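Local coordinates for probable 2-oxoacid ferredoxin oxidoreductase, alpha chain (PDB 3JU3), which is a C-terminal piece of a subunit that probably helps convert 2-oxoacids such as 2-oxoglutarate, with coenzyme A, to acyl-CoA while reducing ferredoxin, at residues A[16-21]-A[26-31]. Residues are numbered along the deposited sequence; the frame is centred on the assembly and turned at random.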
# COMPACT_ATOMS: atom_id res chain seq x y z
N ILE A 16 -23.82 11.29 -11.40
CA ILE A 16 -22.94 10.28 -10.79
C ILE A 16 -22.67 10.68 -9.33
O ILE A 16 -22.33 11.85 -9.05
CB ILE A 16 -21.56 10.21 -11.51
CG1 ILE A 16 -21.72 9.68 -12.95
CG2 ILE A 16 -20.57 9.30 -10.68
CD1 ILE A 16 -20.53 9.99 -13.89
N THR A 17 -22.78 9.72 -8.41
CA THR A 17 -22.35 9.92 -7.05
C THR A 17 -21.16 9.00 -6.76
O THR A 17 -21.32 7.77 -6.63
CB THR A 17 -23.53 9.61 -6.08
OG1 THR A 17 -24.53 10.61 -6.27
CG2 THR A 17 -23.09 9.60 -4.57
N PHE A 18 -19.98 9.59 -6.70
CA PHE A 18 -18.78 8.85 -6.31
C PHE A 18 -18.81 8.64 -4.80
O PHE A 18 -19.36 9.47 -4.07
CB PHE A 18 -17.52 9.64 -6.69
CG PHE A 18 -17.26 9.72 -8.17
CD1 PHE A 18 -16.81 8.61 -8.86
CD2 PHE A 18 -17.45 10.92 -8.88
CE1 PHE A 18 -16.53 8.67 -10.24
CE2 PHE A 18 -17.20 10.99 -10.28
CZ PHE A 18 -16.74 9.89 -10.93
N VAL A 19 -18.25 7.52 -4.33
CA VAL A 19 -18.04 7.28 -2.89
C VAL A 19 -16.59 6.90 -2.73
O VAL A 19 -16.09 6.03 -3.46
CB VAL A 19 -18.90 6.13 -2.37
CG1 VAL A 19 -18.75 6.00 -0.82
CG2 VAL A 19 -20.34 6.33 -2.73
N THR A 20 -15.90 7.55 -1.79
CA THR A 20 -14.57 7.13 -1.44
C THR A 20 -14.21 7.59 -0.02
O THR A 20 -15.04 8.20 0.69
CB THR A 20 -13.51 7.57 -2.50
OG1 THR A 20 -12.39 6.65 -2.47
CG2 THR A 20 -13.01 9.00 -2.24
N TRP A 21 -12.99 7.27 0.38
CA TRP A 21 -12.46 7.61 1.68
C TRP A 21 -10.96 7.72 1.41
O TRP A 21 -10.46 7.28 0.38
CB TRP A 21 -12.76 6.49 2.71
CG TRP A 21 -12.10 5.18 2.33
CD1 TRP A 21 -12.52 4.27 1.38
CD2 TRP A 21 -10.86 4.68 2.83
NE1 TRP A 21 -11.63 3.23 1.30
CE2 TRP A 21 -10.61 3.46 2.18
CE3 TRP A 21 -9.95 5.13 3.79
CZ2 TRP A 21 -9.49 2.68 2.46
CZ3 TRP A 21 -8.84 4.36 4.07
CH2 TRP A 21 -8.60 3.16 3.38
N GLY A 26 -8.82 13.39 -3.62
CA GLY A 26 -8.38 14.46 -4.56
C GLY A 26 -8.53 14.10 -6.04
O GLY A 26 -9.04 14.88 -6.84
N PRO A 27 -8.10 12.90 -6.43
CA PRO A 27 -8.33 12.42 -7.78
C PRO A 27 -9.83 12.51 -8.22
O PRO A 27 -10.13 12.94 -9.33
CB PRO A 27 -7.87 10.97 -7.69
CG PRO A 27 -6.66 11.06 -6.79
CD PRO A 27 -7.22 11.98 -5.67
N ILE A 28 -10.74 12.08 -7.35
CA ILE A 28 -12.17 12.15 -7.67
C ILE A 28 -12.64 13.61 -7.88
O ILE A 28 -13.36 13.90 -8.84
CB ILE A 28 -13.02 11.51 -6.58
CG1 ILE A 28 -12.76 10.01 -6.53
CG2 ILE A 28 -14.52 11.79 -6.84
CD1 ILE A 28 -13.74 9.28 -5.69
N LEU A 29 -12.21 14.50 -7.00
CA LEU A 29 -12.64 15.89 -7.06
C LEU A 29 -12.25 16.56 -8.38
O LEU A 29 -13.03 17.35 -8.94
CB LEU A 29 -12.17 16.68 -5.84
CG LEU A 29 -12.88 16.42 -4.50
CD1 LEU A 29 -12.19 17.23 -3.41
CD2 LEU A 29 -14.40 16.77 -4.54
N ASP A 30 -11.06 16.24 -8.88
CA ASP A 30 -10.67 16.64 -10.24
C ASP A 30 -11.51 15.99 -11.35
O ASP A 30 -11.76 16.64 -12.37
CB ASP A 30 -9.20 16.31 -10.50
CG ASP A 30 -8.25 17.09 -9.62
OD1 ASP A 30 -8.64 18.13 -9.03
OD2 ASP A 30 -7.10 16.63 -9.51
N VAL A 31 -11.89 14.72 -11.20
CA VAL A 31 -12.72 14.06 -12.21
C VAL A 31 -14.08 14.74 -12.28
O VAL A 31 -14.67 14.89 -13.38
CB VAL A 31 -12.88 12.55 -11.97
CG1 VAL A 31 -13.85 11.92 -13.00
CG2 VAL A 31 -11.55 11.88 -12.07
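Ile28, described here in one of its two modelled conformers, reaches from the helix to the strand between Phe18 and Thr20 and makes apolar van der Waals contacts with both. From CB, which lies on the strand-facing side of the helix, the CG2 methyl meets the root of the phenylalanine, 3.7 Å from Phe18 CD2 and just as near Phe18 CG and CB. The other branch leaves through CG1, and its extended run (chi2 -168°) carries CD1 toward Thr20. There CD1 lies 3.5 Å from Thr20 CG2 and close to Thr20 CB, and it also keeps near Phe18 CB. One turn further on, Val31 crosses the Phe18 side chain at about a right angle and brings its CG1 to 4.1 Å from Phe18 CZ. Ile28 CG2 and Val31 CG1 both approach the ring obliquely, whereas Ile16 CG2, from the strand itself, sits over the centre of one face. No hydrogen bond links strand and helix here. Thr20 OG1 lies anti to the backbone nitrogen (chi1 -153°) and hydrogen-bonds Val71 O of the second subunit, leaving CG2 turned to Ile28. The axes of segments 16-21 and 26-31 run nearly antiparallel, at 160°; helix 25-37 follows the strand in a beta-alpha-beta unit completed by strand 42-47. Ala112 of helix 105-117 also touches Phe18, Leu44 of strand 42-47 lies against Phe18 and Ile28, and beyond strand 16-21 the sheet continues in parallel into the second subunit.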